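Local structure of ribulose bisphosphate carboxylase (Pyrococcus horikoshii, 2D69) at residues R144-V149 with G245-M250; E189-F194 with E200-K205; G229-M234 with W258-Y263. The protein probably catalyses the addition of carbon dioxide and water to ribulose 1,5-bisphosphate, giving two molecules of 3-phosphoglycerate in an archaeal AMP degradation pathway. All coordinates share one frame; numbering follows the deposited sequence.

Contact 1 (R144-V149 with G245-M250); sequences REFMGV and GGQYVM
A water bridges Q247 and F146, donating to Q247 OE1 with its oxygen 2.7 Å away and to the backbone carbonyl F146 O at 2.8 Å. The bridge joins the last turn of helix 139-147 to Q247, the residue just ahead of strand 248-252, in the parallel β/α-barrel (TIM barrel) of the catalytic domain. The helix ends here in a Schellman motif, with G148 at positive phi. F146 CG sits between its backbone N and carbonyl carbon (chi1 77°), which turns the ring to lie over the glutamine chain. Q247 CB forms a CH-pi contact with one ring face, 4.2 Å from the F146 centroid, and the extended chain carries the amide back toward F146 CB, its plane 35° from that of the ring. The far rim of the same ring, CE2 and CZ, turns its edge to the face of Y248 in an offset edge-to-face pair, centroids 5.5 Å apart and planes at 80°. Y248 also touches L184 and L224 of barrel strands 184-186 and 222-224, while its hydroxyl is hydrogen-bonded to Q309. M147 adds the last contact: its SD lies at the edge of the tyrosine ring, 4.3 Å from Y248 CE1.

Contact 2 (E189-F194 with E200-K205); sequences ENFTSF and EERVRK. With SO4 (sulfate ion), chain I.
The guanidinium of R202 carries the F191 ring on one face and the T192 carbonyl at its edge. F191 CE1 stands 3.5 Å above the guanidinium plane, over its centre, but the two planes are inclined at 49°, so the ring approaches obliquely instead of stacking; its own stacking partner is Y170. At the edge, both terminal nitrogens of R202 close end-on upon one oxygen: NH1 reaches T192 O at 2.8 Å and NH2 reaches T192 O at 3.0 Å. The NH2 bond uses a lone pair in the carbonyl plane, whereas NH1 is tilted 30° from it. A bend at chi3 (81°) swings the head of R202 from helix 199-217 across to this loop, which follows barrel strand 184-186. NH2 also forms a salt bridge with D187, NH1 also bonds to N197, and NE bonds to Y223 OH. A methionine here would probably leave T192 O without both donors and D187 without its positive partner. Three residues further along the helix, K205 NZ donates to sulfate O3 at 2.7 Å; the ion probably comes from the crystallisation liquor. The same loop carries E189, a predicted magnesium ligand, and T192 OG1 bonds to E94 of the third subunit. Thus a buried positive group, probably balanced by D187, holds a carbonyl of the loop that also carries the predicted metal ligand E189.

Contact 3 (G229-M234 with W258-Y263); sequences GPVNIM and WSALQY
A260 presents a single methyl to the first turn of helix 231-244, and V231 and M234, one turn apart there, receive it. Its CB lies 3.6 Å from V231 CG1 and 3.8 Å from M234 CE, with V231 CG2 touching more loosely. The hollow is reciprocal: V231 CG1 is itself the bump that enters between A260 and Y263, which are also one turn apart, on helix 258-271. V231 CG1 also meets the tyrosine, lying near its ring plane at the edge, 4.1 Å from Y263 CD2. Because alanine is so short, the backbones come close, and the CA atoms of V231 and A260 are 5.9 Å apart. M234 reaches the alanine by a folded path: CG leaves anti to the carbonyl carbon (chi1 -66°), and bends at chi2 and chi3 bring CE round to A260 CB. P230 holds the N-cap position ahead of this turn, and its carbonyl oxygen accepts from M234 N at 3.0 Å.

The two helices belong to the β/α-barrel of the catalytic domain and come before and after strand 248-252 in the chain. Their starts also meet the third subunit, where V231 and M234 pack on S259 of that subunit, and G229 O and S259 OG bond reciprocally to S259 OG and G229 O of that chain. Within this contact the pairing is entirely apolar, so its fit depends on the matching of methyl groups and a ring edge. Y263 OH bonds to E235, and S259 OG bonds across the subunit boundary; the contact is thus held by apolar packing, with the hydrogen bonds of these two hydroxyls at its margin.

All three contacts lie in the catalytic barrel. Contact 2 closes within the chain loop spanned by contact 1, and the two touch where M250 CE packs 3.6 Å from E189 CA, although their centres are about 19 Å apart. Contacts 1 and 3 interlock along the chain through helix 231-244 and strand 248-252, yet their nearest atoms stay about 6 Å apart. Contacts 2 and 3, with centres about 17 Å apart, both meet the third subunit. Contact 2 holds E189 of the predicted metal site. Between side chains, F191 is about 4 Å from D188, Y248 about 9 Å from K186, the predicted carbamate-bearing metal ligand, and M234 about 11 Å from H278, a predicted proton acceptor.

Contact 1 (R144-V149 with G245-M250)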
# COMPACT_ATOMS: atom_id res chain seq x y z
N ARG A 144 32.79 -2.80 18.62
CA ARG A 144 33.69 -3.84 19.15
C ARG A 144 32.97 -5.15 19.31
O ARG A 144 33.55 -6.22 19.07
CB ARG A 144 34.32 -3.43 20.47
CG ARG A 144 35.45 -2.41 20.35
CD ARG A 144 36.31 -2.30 21.62
NE ARG A 144 37.43 -1.42 21.43
CZ ARG A 144 38.51 -1.70 20.73
NH1 ARG A 144 38.68 -2.88 20.15
NH2 ARG A 144 39.45 -0.80 20.60
N GLU A 145 31.72 -5.07 19.75
CA GLU A 145 30.90 -6.27 19.94
C GLU A 145 30.60 -7.04 18.64
O GLU A 145 30.77 -8.28 18.57
CB GLU A 145 29.61 -5.92 20.65
CG GLU A 145 28.64 -7.07 20.84
CD GLU A 145 27.33 -6.67 21.54
OE1 GLU A 145 26.66 -5.67 21.11
OE2 GLU A 145 26.93 -7.38 22.48
N PHE A 146 30.18 -6.34 17.59
CA PHE A 146 29.81 -7.05 16.35
C PHE A 146 31.02 -7.42 15.52
O PHE A 146 30.95 -8.34 14.71
CB PHE A 146 28.65 -6.32 15.57
CG PHE A 146 29.02 -5.10 14.80
CD1 PHE A 146 28.37 -3.89 15.06
CD2 PHE A 146 29.93 -5.16 13.76
CE1 PHE A 146 28.65 -2.73 14.31
CE2 PHE A 146 30.25 -4.02 13.02
CZ PHE A 146 29.60 -2.79 13.30
N MET A 147 32.14 -6.76 15.76
CA MET A 147 33.38 -7.10 15.05
C MET A 147 34.15 -8.20 15.80
O MET A 147 35.07 -8.82 15.26
CB MET A 147 34.25 -5.86 14.92
CG MET A 147 33.77 -4.80 13.90
SD MET A 147 33.50 -5.51 12.27
CE MET A 147 35.17 -6.07 11.75
N GLY A 148 33.76 -8.43 17.05
CA GLY A 148 34.42 -9.43 17.90
C GLY A 148 35.84 -9.04 18.27
O GLY A 148 36.72 -9.94 18.44
N VAL A 149 36.10 -7.73 18.37
CA VAL A 149 37.45 -7.26 18.68
C VAL A 149 37.47 -6.43 19.95
O VAL A 149 37.03 -5.26 19.94
CB VAL A 149 38.06 -6.47 17.48
CG1 VAL A 149 39.43 -5.92 17.83
CG2 VAL A 149 38.16 -7.39 16.25
N GLY A 245 23.62 -8.47 4.44
CA GLY A 245 24.30 -8.85 5.67
C GLY A 245 25.27 -7.82 6.21
O GLY A 245 25.94 -8.08 7.18
N GLY A 246 25.40 -6.67 5.58
CA GLY A 246 26.35 -5.68 6.05
C GLY A 246 25.92 -4.99 7.31
O GLY A 246 24.71 -4.80 7.55
N GLN A 247 26.89 -4.56 8.12
CA GLN A 247 26.60 -3.78 9.31
C GLN A 247 27.18 -2.39 9.32
O GLN A 247 27.11 -1.72 10.35
CB GLN A 247 27.02 -4.52 10.60
CG GLN A 247 26.36 -5.89 10.73
CD GLN A 247 26.66 -6.68 12.04
OE1 GLN A 247 27.61 -7.49 12.07
NE2 GLN A 247 25.82 -6.52 13.08
N TYR A 248 27.76 -1.94 8.21
CA TYR A 248 28.33 -0.60 8.07
C TYR A 248 28.00 0.07 6.73
O TYR A 248 27.95 -0.56 5.70
CB TYR A 248 29.86 -0.71 8.09
CG TYR A 248 30.70 -0.63 9.36
CD1 TYR A 248 31.45 -1.75 9.81
CD2 TYR A 248 30.89 0.55 10.00
CE1 TYR A 248 32.35 -1.63 10.86
CE2 TYR A 248 31.76 0.66 11.09
CZ TYR A 248 32.50 -0.43 11.50
OH TYR A 248 33.37 -0.28 12.53
N VAL A 249 27.76 1.38 6.76
CA VAL A 249 27.81 2.21 5.57
C VAL A 249 28.71 3.38 5.85
O VAL A 249 28.81 3.85 7.00
CB VAL A 249 26.39 2.68 5.13
CG1 VAL A 249 25.55 1.49 4.85
CG2 VAL A 249 25.69 3.50 6.23
N MET A 250 29.32 3.90 4.78
CA MET A 250 30.16 5.05 4.82
C MET A 250 29.41 6.19 4.12
O MET A 250 28.80 6.00 3.06
CB MET A 250 31.46 4.77 4.08
CG MET A 250 32.20 6.07 3.58
SD MET A 250 33.82 5.59 2.91
CE MET A 250 34.00 6.86 1.80
O HOH W 1 28.80 -9.54 13.46

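Contact 2 (E189-F194 with E200-K205)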
# COMPACT_ATOMS: atom_id res chain seq x y z
N GLU A 189 36.27 8.02 -0.94
CA GLU A 189 35.20 9.00 -0.90
C GLU A 189 34.60 9.35 -2.26
O GLU A 189 33.46 9.77 -2.35
CB GLU A 189 35.67 10.26 -0.15
CG GLU A 189 36.62 11.21 -0.89
CD GLU A 189 38.09 10.79 -0.88
OE1 GLU A 189 38.90 11.47 -1.60
OE2 GLU A 189 38.45 9.78 -0.21
N ASN A 190 35.38 9.20 -3.30
CA ASN A 190 34.92 9.40 -4.69
C ASN A 190 34.25 8.18 -5.32
O ASN A 190 33.61 8.31 -6.33
CB ASN A 190 36.14 9.73 -5.59
CG ASN A 190 36.88 10.95 -5.12
OD1 ASN A 190 36.36 11.72 -4.30
ND2 ASN A 190 38.08 11.16 -5.63
N PHE A 191 34.44 7.01 -4.74
CA PHE A 191 34.07 5.75 -5.38
C PHE A 191 32.67 5.32 -4.98
O PHE A 191 32.48 4.75 -3.91
CB PHE A 191 35.09 4.71 -4.98
CG PHE A 191 34.95 3.39 -5.66
CD1 PHE A 191 34.42 2.30 -4.98
CD2 PHE A 191 35.45 3.20 -6.93
CE1 PHE A 191 34.35 1.04 -5.60
CE2 PHE A 191 35.37 1.95 -7.56
CZ PHE A 191 34.81 0.88 -6.90
N THR A 192 31.68 5.63 -5.82
CA THR A 192 30.27 5.34 -5.49
C THR A 192 29.70 4.23 -6.35
O THR A 192 29.64 3.05 -5.94
CB THR A 192 29.46 6.61 -5.60
OG1 THR A 192 29.70 7.28 -6.86
CG2 THR A 192 29.88 7.60 -4.51
N SER A 193 29.36 4.60 -7.57
CA SER A 193 28.72 3.72 -8.51
C SER A 193 29.06 4.18 -9.90
O SER A 193 28.88 5.33 -10.20
CB SER A 193 27.19 3.66 -8.37
OG SER A 193 26.75 2.48 -9.03
N PHE A 194 29.60 3.25 -10.72
CA PHE A 194 29.97 3.51 -12.10
C PHE A 194 29.46 2.41 -13.03
O PHE A 194 29.18 1.24 -12.54
CB PHE A 194 31.50 3.66 -12.17
CG PHE A 194 32.07 4.59 -11.12
CD1 PHE A 194 32.60 4.10 -9.94
CD2 PHE A 194 32.05 5.95 -11.31
CE1 PHE A 194 33.10 4.97 -8.97
CE2 PHE A 194 32.51 6.82 -10.35
CZ PHE A 194 33.05 6.32 -9.17
N GLU A 200 24.99 -1.94 -6.85
CA GLU A 200 24.32 -3.21 -6.46
C GLU A 200 25.05 -4.48 -6.84
O GLU A 200 24.94 -5.59 -6.17
CB GLU A 200 22.86 -3.26 -6.96
CG GLU A 200 22.08 -4.37 -6.19
CD GLU A 200 20.57 -4.29 -6.30
OE1 GLU A 200 19.88 -5.03 -5.54
OE2 GLU A 200 20.07 -3.51 -7.15
N GLU A 201 25.79 -4.38 -7.94
CA GLU A 201 26.66 -5.50 -8.37
C GLU A 201 27.83 -5.64 -7.40
O GLU A 201 28.19 -6.73 -7.01
CB GLU A 201 27.13 -5.29 -9.80
CG GLU A 201 26.00 -5.34 -10.83
CD GLU A 201 26.45 -5.03 -12.27
OE1 GLU A 201 25.52 -4.70 -13.08
OE2 GLU A 201 27.69 -5.14 -12.59
N ARG A 202 28.40 -4.52 -6.97
CA ARG A 202 29.46 -4.55 -5.97
C ARG A 202 28.97 -5.15 -4.64
O ARG A 202 29.62 -6.07 -4.10
CB ARG A 202 30.00 -3.16 -5.72
CG ARG A 202 31.30 -3.18 -4.94
CD ARG A 202 32.04 -1.89 -5.07
NE ARG A 202 31.57 -0.81 -4.21
CZ ARG A 202 30.98 0.29 -4.66
NH1 ARG A 202 30.68 0.43 -5.94
NH2 ARG A 202 30.74 1.27 -3.81
N VAL A 203 27.80 -4.74 -4.13
CA VAL A 203 27.30 -5.37 -2.89
C VAL A 203 27.08 -6.84 -3.01
O VAL A 203 27.47 -7.62 -2.13
CB VAL A 203 26.03 -4.71 -2.21
CG1 VAL A 203 25.91 -3.25 -2.48
CG2 VAL A 203 24.77 -5.40 -2.55
N ARG A 204 26.44 -7.29 -4.06
CA ARG A 204 26.25 -8.75 -4.23
C ARG A 204 27.56 -9.48 -4.19
O ARG A 204 27.69 -10.53 -3.50
CB ARG A 204 25.54 -9.04 -5.52
CG ARG A 204 24.09 -8.56 -5.52
CD ARG A 204 23.46 -8.76 -6.88
NE ARG A 204 22.21 -8.09 -7.07
CZ ARG A 204 21.86 -7.45 -8.19
NH1 ARG A 204 22.71 -7.29 -9.24
NH2 ARG A 204 20.66 -6.90 -8.24
N LYS A 205 28.55 -8.98 -4.92
CA LYS A 205 29.81 -9.73 -4.97
C LYS A 205 30.63 -9.66 -3.70
O LYS A 205 31.09 -10.66 -3.20
CB LYS A 205 30.65 -9.30 -6.18
CG LYS A 205 31.99 -10.01 -6.40
CD LYS A 205 31.82 -11.49 -6.70
CE LYS A 205 33.17 -12.13 -6.95
NZ LYS A 205 33.05 -13.60 -7.34
S SO4 I . 33.72 -15.50 -3.71
O1 SO4 I . 33.83 -16.94 -3.95
O2 SO4 I . 34.99 -15.00 -3.20
O3 SO4 I . 33.34 -14.83 -4.95
O4 SO4 I . 32.67 -15.28 -2.71

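Contact 3 (G229-M234 with W258-Y263)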
# COMPACT_ATOMS: atom_id res chain seq x y z
N GLY A 229 25.41 9.80 -2.05
CA GLY A 229 24.59 10.15 -3.19
C GLY A 229 23.44 11.10 -2.78
O GLY A 229 23.29 11.44 -1.61
N PRO A 230 22.62 11.48 -3.75
CA PRO A 230 21.30 12.08 -3.47
C PRO A 230 20.59 11.19 -2.45
O PRO A 230 20.74 9.98 -2.55
CB PRO A 230 20.58 11.98 -4.82
CG PRO A 230 21.67 11.92 -5.83
CD PRO A 230 22.88 11.35 -5.19
N VAL A 231 19.85 11.78 -1.52
CA VAL A 231 19.43 11.06 -0.32
C VAL A 231 18.63 9.78 -0.61
O VAL A 231 18.81 8.78 0.07
CB VAL A 231 18.55 11.86 0.70
CG1 VAL A 231 19.03 11.54 2.10
CG2 VAL A 231 18.57 13.28 0.49
N ASN A 232 17.72 9.84 -1.57
CA ASN A 232 16.94 8.67 -1.89
C ASN A 232 17.82 7.51 -2.33
O ASN A 232 17.59 6.34 -1.96
CB ASN A 232 15.86 8.96 -2.94
CG ASN A 232 16.42 9.45 -4.26
OD1 ASN A 232 16.16 8.85 -5.27
ND2 ASN A 232 17.24 10.49 -4.24
N ILE A 233 18.84 7.83 -3.13
CA ILE A 233 19.80 6.85 -3.59
C ILE A 233 20.56 6.29 -2.38
O ILE A 233 20.74 5.09 -2.31
CB ILE A 233 20.85 7.46 -4.60
CG1 ILE A 233 20.17 8.15 -5.80
CG2 ILE A 233 21.89 6.40 -5.02
CD1 ILE A 233 19.15 7.41 -6.49
N MET A 234 21.01 7.15 -1.45
CA MET A 234 21.78 6.69 -0.29
C MET A 234 20.92 5.72 0.50
O MET A 234 21.41 4.70 0.95
CB MET A 234 22.18 7.80 0.70
CG MET A 234 23.11 8.82 0.23
SD MET A 234 24.17 9.41 1.63
CE MET A 234 23.03 10.65 2.11
N TRP A 258 24.10 17.97 6.37
CA TRP A 258 23.43 17.68 7.63
C TRP A 258 22.01 17.13 7.49
O TRP A 258 21.61 16.25 8.27
CB TRP A 258 23.41 18.98 8.50
CG TRP A 258 24.74 19.44 8.95
CD1 TRP A 258 25.29 20.67 8.71
CD2 TRP A 258 25.70 18.70 9.67
NE1 TRP A 258 26.56 20.71 9.21
CE2 TRP A 258 26.82 19.52 9.85
CE3 TRP A 258 25.72 17.42 10.23
CZ2 TRP A 258 27.95 19.10 10.50
CZ3 TRP A 258 26.82 17.02 10.91
CH2 TRP A 258 27.95 17.85 11.03
N SER A 259 21.26 17.68 6.55
CA SER A 259 19.87 17.29 6.32
C SER A 259 19.78 15.83 5.93
O SER A 259 18.96 15.05 6.52
CB SER A 259 19.24 18.17 5.24
OG SER A 259 17.92 17.73 5.01
N ALA A 260 20.64 15.44 5.02
CA ALA A 260 20.65 14.03 4.61
C ALA A 260 21.16 13.15 5.71
O ALA A 260 20.64 12.09 5.89
CB ALA A 260 21.47 13.84 3.42
N LEU A 261 22.17 13.61 6.46
CA LEU A 261 22.74 12.82 7.56
C LEU A 261 21.71 12.53 8.64
O LEU A 261 21.59 11.40 9.10
CB LEU A 261 23.91 13.53 8.21
CG LEU A 261 25.05 12.74 8.81
CD1 LEU A 261 25.72 13.39 9.99
CD2 LEU A 261 24.89 11.23 9.00
N GLN A 262 20.91 13.55 9.01
CA GLN A 262 19.94 13.36 10.09
C GLN A 262 18.93 12.33 9.65
O GLN A 262 18.55 11.43 10.41
CB GLN A 262 19.27 14.67 10.48
CG GLN A 262 20.12 15.60 11.24
CD GLN A 262 19.30 16.49 12.16
OE1 GLN A 262 19.16 17.67 11.91
NE2 GLN A 262 18.74 15.92 13.19
N TYR A 263 18.51 12.40 8.40
CA TYR A 263 17.55 11.39 7.96
C TYR A 263 18.18 10.01 7.86
O TYR A 263 17.56 8.97 8.24
CB TYR A 263 16.91 11.83 6.64
CG TYR A 263 16.04 10.75 6.05
CD1 TYR A 263 14.85 10.36 6.70
CD2 TYR A 263 16.40 10.07 4.92
CE1 TYR A 263 14.04 9.36 6.21
CE2 TYR A 263 15.59 9.06 4.42
CZ TYR A 263 14.41 8.71 5.07
OH TYR A 263 13.61 7.73 4.58